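Local coordinates for protein 2-keto-3-deoxy-D-arabinonate dehydratase (PDB 2Q1A) that catalyses the metal-dependent dehydration of 2-dehydro-3-deoxy-D-arabinonate to 2,5-dioxopentanoate, a step of the pentose oxidation pathway leading to 2-oxoglutarate, at residues E143-V148 against T254-V259; Y159-D164 against V272-S277. One frame throughout, in Å; residues are numbered along the deposited sequence.

Interaction 1 of 2, residues E143-V148 against T254-V259; sequences EPELAV and TGTAIV. With MG (magnesium ion), chain B; 2KT (2-ketobutyric acid), chain C.
Both metal-binding glutamates set CG opposite the carbonyl carbon (chi1 -64° in Glu143, -54° in Glu145) and extend from there, while Thr256 turns OG1 away from its own backbone N (chi1 -164°), which puts it within bonding distance of Pro144 O. The result is the magnesium site of an FAH-family enzyme, in which two residues one apart, at the start of a strand, supply carboxylates and a facing loop supplies backbone N-H groups. Glu143 OE2 lies 2.1 Å from the magnesium ion, and Glu145 OE1 binds it too; the 3.1 Å between Glu143 OE2 and Glu145 OE1 is tolerable because the metal joins them. Asp164 adds a third carboxylate, and a water and two oxygens of 2-ketobutyric acid fill the remaining places. Arg89 makes a salt bridge to Glu143 OE1, and Thr253 OG1 hydrogen-bonds to Glu145 OE2. Gly255 N donates to Glu145 OE2 at 2.8 Å, from well above the carboxylate plane. The metal thus takes OE1 and the loop OE2 of one carboxylate. Next along the loop, Thr256 N donates to ligand atom O at 2.9 Å, and its CG2 lies across the Glu143 chain. Thr256 OG1 donates to Pro144 O at 3.0 Å, approaching above the carbonyl plane. Beyond it, Ile258 CB rests 3.8 Å from Pro144 CG, an apolar contact beside the hydroxyl bond. At the other end Leu146 O is gripped twice by one residue: Thr254 N reaches it almost in line with the C=O bond, and Thr254 OG1, at 2.7 Å, comes in more obliquely.

Interaction 2 of 2, residues Y159-D164 against V272-S277; sequences YTIMDD and VEITIS. With MG (magnesium ion), chain B.
Ile161 faces Ile274 and Ile276 with both of its branches in use, an example of how a beta-branched side chain can serve two neighbours at once across a layered core. With CG1 opposite its carbonyl carbon (chi1 -62°), Ile161 CG2 is left to meet Ile274 CG2 at 3.6 Å, while Ile161 CG1 meets Ile276 CD1 at 3.7 Å. Ile161 CD1 reaches on to the backbone of the other strand, 3.8 Å from Ile274 O. All three isoleucines share this first torsion and an extended second one. Pointing at one another from facing strands, whose directions differ by 150°, Ile161 slides past Ile274 and Ile276 in opposite directions. Were Ile161 replaced by an alanine, Ile274 CG2 and Ile276 CD1 would probably lose their apolar partner, opening a gap between the strands. Two residues along, Asp163 presents its aliphatic part: Asp163 CB lies 3.8 Å from Ile274 CD1, the two side chains meeting at about a right angle. Asp163 OD2 lies against a methyl, 3.7 Å from Val272 CG1. The other oxygen, OD1, accepts a weak hydrogen bond from Glu143 N. Asp164, the next residue, instead sends OD2 to the magnesium ion at 2.0 Å, with Lys118 in a salt bridge to OD1. The contact thus joins two sheets face to face, their strand axes 7.9 Å apart at closest approach. Strand 156-167 lies between strands 140-150 and 188-196, and strand 271-276 between strands 207-214 and 280-288, with Pro144 touching Ile274 and Leu206 and Ile208 packing against Ile276.

Following the chain from the N terminus, of the four segments 143-148 comes first, on strand 140-150, and the chain then turns back into the neighbouring antiparallel strand that carries 159-164. About ninety residues later, 254-259 returns to the first strand and closes the loop of interaction 1; 272-277 then meets the second strand and closes that of interaction 2. The two loops therefore cross rather than nest. Backbone pairing couples them, with Glu145 N 2.9 Å from Met162 O. Interaction 1 ties the loop after strand 250-253 to the sheet at the metal, and interaction 2 ties strand 271-276 to the same sheet, while one magnesium ion and its water belong to both.

Interaction 1 of 2, residues E143-V148 against T254-V259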
loop_
_atom_site.group_PDB
_atom_site.type_symbol
_atom_site.label_atom_id
_atom_site.label_comp_id
_atom_site.label_asym_id
_atom_site.label_seq_id
_atom_site.Cartn_x
_atom_site.Cartn_y
_atom_site.Cartn_z
ATOM N N GLU A 143 -32.017 -18.997 10.408
ATOM C CA GLU A 143 -32.717 -19.269 9.162
ATOM C C GLU A 143 -31.790 -19.956 8.152
ATOM O O GLU A 143 -30.912 -19.317 7.565
ATOM C CB GLU A 143 -33.347 -17.990 8.601
ATOM C CG GLU A 143 -34.450 -17.389 9.496
ATOM C CD GLU A 143 -35.194 -16.210 8.854
ATOM O OE1 GLU A 143 -36.096 -15.636 9.513
ATOM O OE2 GLU A 143 -34.878 -15.856 7.694
ATOM N N PRO A 144 -31.969 -21.273 7.963
ATOM C CA PRO A 144 -31.137 -22.033 7.030
ATOM C C PRO A 144 -31.486 -21.680 5.597
ATOM O O PRO A 144 -32.633 -21.851 5.184
ATOM C CB PRO A 144 -31.502 -23.494 7.329
ATOM C CG PRO A 144 -32.853 -23.445 7.935
ATOM C CD PRO A 144 -32.967 -22.121 8.641
ATOM N N GLU A 145 -30.507 -21.175 4.852
ATOM C CA GLU A 145 -30.764 -20.666 3.507
ATOM C C GLU A 145 -29.654 -21.022 2.527
ATOM O O GLU A 145 -28.480 -21.086 2.897
ATOM C CB GLU A 145 -30.948 -19.147 3.548
ATOM C CG GLU A 145 -32.014 -18.664 4.531
ATOM C CD GLU A 145 -32.381 -17.198 4.371
ATOM O OE1 GLU A 145 -33.107 -16.678 5.249
ATOM O OE2 GLU A 145 -31.966 -16.562 3.372
ATOM N N LEU A 146 -30.034 -21.271 1.279
ATOM C CA LEU A 146 -29.076 -21.346 0.187
ATOM C C LEU A 146 -28.727 -19.918 -0.247
ATOM O O LEU A 146 -29.613 -19.062 -0.391
ATOM C CB LEU A 146 -29.653 -22.136 -0.991
ATOM C CG LEU A 146 -28.829 -22.210 -2.281
ATOM C CD1 LEU A 146 -27.606 -23.098 -2.101
ATOM C CD2 LEU A 146 -29.688 -22.701 -3.444
ATOM N N ALA A 147 -27.437 -19.669 -0.440
ATOM C CA ALA A 147 -26.963 -18.346 -0.804
ATOM C C ALA A 147 -26.048 -18.393 -2.022
ATOM O O ALA A 147 -25.249 -19.320 -2.177
ATOM C CB ALA A 147 -26.260 -17.700 0.365
ATOM N N VAL A 148 -26.182 -17.391 -2.887
ATOM C CA VAL A 148 -25.321 -17.288 -4.064
ATOM C C VAL A 148 -24.243 -16.222 -3.881
ATOM O O VAL A 148 -24.478 -15.190 -3.245
ATOM C CB VAL A 148 -26.127 -17.006 -5.364
ATOM C CG1 VAL A 148 -26.862 -18.259 -5.831
ATOM C CG2 VAL A 148 -27.101 -15.831 -5.180
ATOM N N THR A 254 -31.165 -16.555 -0.215
ATOM C CA THR A 254 -32.415 -16.704 -0.973
ATOM C C THR A 254 -33.716 -16.964 -0.194
ATOM O O THR A 254 -34.748 -17.255 -0.802
ATOM C CB THR A 254 -32.263 -17.774 -2.076
ATOM O OG1 THR A 254 -32.052 -19.058 -1.475
ATOM C CG2 THR A 254 -31.083 -17.443 -2.984
ATOM N N GLY A 255 -33.685 -16.850 1.132
ATOM C CA GLY A 255 -34.887 -17.075 1.951
ATOM C C GLY A 255 -34.976 -18.472 2.559
ATOM O O GLY A 255 -34.450 -19.437 1.994
ATOM N N THR A 256 -35.645 -18.579 3.706
ATOM C CA THR A 256 -35.751 -19.857 4.426
ATOM C C THR A 256 -37.121 -20.537 4.318
ATOM O O THR A 256 -38.141 -19.881 4.083
ATOM C CB THR A 256 -35.379 -19.712 5.926
ATOM O OG1 THR A 256 -35.146 -21.009 6.484
ATOM C CG2 THR A 256 -36.488 -19.011 6.718
ATOM N N ALA A 257 -37.125 -21.854 4.502
ATOM C CA ALA A 257 -38.360 -22.640 4.551
ATOM C C ALA A 257 -38.540 -23.356 5.896
ATOM O O ALA A 257 -39.612 -23.904 6.171
ATOM C CB ALA A 257 -38.386 -23.645 3.421
ATOM N N ILE A 258 -37.493 -23.356 6.721
ATOM C CA ILE A 258 -37.523 -24.045 8.009
ATOM C C ILE A 258 -37.635 -23.045 9.160
ATOM O O ILE A 258 -36.688 -22.307 9.460
ATOM C CB ILE A 258 -36.298 -24.983 8.201
ATOM C CG1 ILE A 258 -36.168 -25.947 7.015
ATOM C CG2 ILE A 258 -36.422 -25.748 9.507
ATOM C CD1 ILE A 258 -34.857 -26.693 6.939
ATOM N N VAL A 259 -38.807 -23.028 9.788
ATOM C CA VAL A 259 -39.120 -22.088 10.856
ATOM C C VAL A 259 -39.532 -22.847 12.126
ATOM O O VAL A 259 -40.664 -23.326 12.222
ATOM C CB VAL A 259 -40.249 -21.099 10.435
ATOM C CG1 VAL A 259 -40.473 -20.033 11.506
ATOM C CG2 VAL A 259 -39.933 -20.445 9.090
HETATM MG MG MG B . -34.155 -15.057 5.939
HETATM C C4 2KT C . -37.713 -12.084 6.276
HETATM C C3 2KT C . -37.930 -13.123 5.544
HETATM C C2 2KT C . -36.947 -13.928 5.475
HETATM O O3 2KT C . -35.855 -13.653 5.978
HETATM C C 2KT C . -37.086 -15.102 4.846
HETATM O OXT 2KT C . -38.179 -15.414 4.321
HETATM O O 2KT C . -36.105 -15.884 4.792
HETATM O O HOH W 1 -34.787 -23.341 4.117
HETATM O O HOH W 2 -33.579 -14.462 3.897
HETATM O O HOH W 3 -32.990 -20.738 0.369
#

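Interaction 2 of 2, residues Y159-D164 against V272-S277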
loop_
_atom_site.group_PDB
_atom_site.type_symbol
_atom_site.label_atom_id
_atom_site.label_comp_id
_atom_site.label_asym_id
_atom_site.label_seq_id
_atom_site.Cartn_x
_atom_site.Cartn_y
_atom_site.Cartn_z
ATOM N N TYR A 159 -22.160 -21.151 -4.861
ATOM C CA TYR A 159 -23.201 -21.387 -3.856
ATOM C C TYR A 159 -22.574 -21.675 -2.506
ATOM O O TYR A 159 -21.447 -22.168 -2.432
ATOM C CB TYR A 159 -24.074 -22.584 -4.240
ATOM C CG TYR A 159 -24.818 -22.452 -5.550
ATOM C CD1 TYR A 159 -26.084 -21.869 -5.598
ATOM C CD2 TYR A 159 -24.270 -22.942 -6.740
ATOM C CE1 TYR A 159 -26.780 -21.763 -6.798
ATOM C CE2 TYR A 159 -24.960 -22.840 -7.947
ATOM C CZ TYR A 159 -26.210 -22.244 -7.966
ATOM O OH TYR A 159 -26.899 -22.134 -9.152
ATOM N N THR A 160 -23.319 -21.387 -1.442
ATOM C CA THR A 160 -22.871 -21.637 -0.078
ATOM C C THR A 160 -24.072 -21.721 0.885
ATOM O O THR A 160 -25.211 -21.424 0.499
ATOM C CB THR A 160 -21.837 -20.562 0.378
ATOM O OG1 THR A 160 -21.158 -21.003 1.563
ATOM C CG2 THR A 160 -22.506 -19.217 0.638
ATOM N N ILE A 161 -23.813 -22.142 2.122
ATOM C CA ILE A 161 -24.830 -22.194 3.166
ATOM C C ILE A 161 -24.794 -20.890 3.953
ATOM O O ILE A 161 -23.722 -20.469 4.398
ATOM C CB ILE A 161 -24.544 -23.355 4.162
ATOM C CG1 ILE A 161 -24.589 -24.711 3.453
ATOM C CG2 ILE A 161 -25.490 -23.291 5.369
ATOM C CD1 ILE A 161 -23.702 -25.749 4.090
ATOM N N MET A 162 -25.952 -20.262 4.142
ATOM C CA MET A 162 -26.030 -19.098 5.022
ATOM C C MET A 162 -27.058 -19.273 6.130
ATOM O O MET A 162 -28.104 -19.901 5.947
ATOM C CB MET A 162 -26.307 -17.796 4.244
ATOM C CG MET A 162 -26.181 -16.519 5.094
ATOM S SD MET A 162 -25.987 -14.973 4.171
ATOM C CE MET A 162 -24.237 -15.004 3.798
ATOM N N ASP A 163 -26.733 -18.685 7.273
ATOM C CA ASP A 163 -27.633 -18.581 8.390
ATOM C C ASP A 163 -28.075 -17.116 8.552
ATOM O O ASP A 163 -27.326 -16.281 9.062
ATOM C CB ASP A 163 -26.920 -19.091 9.642
ATOM C CG ASP A 163 -27.830 -19.190 10.845
ATOM O OD1 ASP A 163 -28.966 -18.671 10.796
ATOM O OD2 ASP A 163 -27.396 -19.787 11.856
ATOM N N ASP A 164 -29.295 -16.815 8.115
ATOM C CA ASP A 164 -29.885 -15.495 8.321
ATOM C C ASP A 164 -30.442 -15.382 9.753
ATOM O O ASP A 164 -31.646 -15.511 9.996
ATOM C CB ASP A 164 -30.944 -15.204 7.230
ATOM C CG ASP A 164 -31.741 -13.920 7.480
ATOM O OD1 ASP A 164 -31.256 -12.998 8.164
ATOM O OD2 ASP A 164 -32.878 -13.834 6.975
ATOM N N VAL A 272 -25.775 -24.581 16.241
ATOM C CA VAL A 272 -26.612 -24.624 15.053
ATOM C C VAL A 272 -25.853 -25.362 13.964
ATOM O O VAL A 272 -24.696 -25.049 13.690
ATOM C CB VAL A 272 -27.005 -23.193 14.583
ATOM C CG1 VAL A 272 -27.718 -23.226 13.241
ATOM C CG2 VAL A 272 -27.879 -22.498 15.633
ATOM N N GLU A 273 -26.507 -26.347 13.353
ATOM C CA GLU A 273 -25.905 -27.128 12.283
ATOM C C GLU A 273 -26.802 -27.130 11.053
ATOM O O GLU A 273 -27.957 -27.570 11.114
ATOM C CB GLU A 273 -25.655 -28.570 12.725
ATOM C CG GLU A 273 -24.964 -28.735 14.075
ATOM C CD GLU A 273 -24.656 -30.196 14.403
ATOM O OE1 GLU A 273 -24.911 -31.076 13.546
ATOM O OE2 GLU A 273 -24.154 -30.466 15.517
ATOM N N ILE A 274 -26.261 -26.656 9.933
ATOM C CA ILE A 274 -27.032 -26.533 8.702
ATOM C C ILE A 274 -26.381 -27.314 7.569
ATOM O O ILE A 274 -25.212 -27.110 7.258
ATOM C CB ILE A 274 -27.243 -25.051 8.301
ATOM C CG1 ILE A 274 -27.837 -24.260 9.473
ATOM C CG2 ILE A 274 -28.144 -24.957 7.075
ATOM C CD1 ILE A 274 -27.726 -22.759 9.346
ATOM N N THR A 275 -27.146 -28.207 6.950
ATOM C CA THR A 275 -26.622 -29.057 5.889
ATOM C C THR A 275 -27.345 -28.796 4.576
ATOM O O THR A 275 -28.567 -28.687 4.562
ATOM C CB THR A 275 -26.741 -30.552 6.275
ATOM O OG1 THR A 275 -26.071 -30.769 7.525
ATOM C CG2 THR A 275 -26.125 -31.460 5.210
ATOM N N ILE A 276 -26.577 -28.660 3.490
ATOM C CA ILE A 276 -27.123 -28.626 2.134
ATOM C C ILE A 276 -26.344 -29.596 1.253
ATOM O O ILE A 276 -25.115 -29.655 1.329
ATOM C CB ILE A 276 -27.098 -27.207 1.503
ATOM C CG1 ILE A 276 -27.905 -26.214 2.343
ATOM C CG2 ILE A 276 -27.637 -27.238 0.067
ATOM C CD1 ILE A 276 -27.926 -24.787 1.794
ATOM N N SER A 277 -27.070 -30.348 0.427
ATOM C CA SER A 277 -26.488 -31.323 -0.502
ATOM C C SER A 277 -25.363 -30.716 -1.341
ATOM O O SER A 277 -25.519 -29.626 -1.908
ATOM C CB SER A 277 -27.563 -31.885 -1.447
ATOM O OG SER A 277 -28.775 -32.185 -0.771
HETATM MG MG MG B . -34.155 -15.057 5.939
HETATM O O HOH W 2 -33.579 -14.462 3.897
#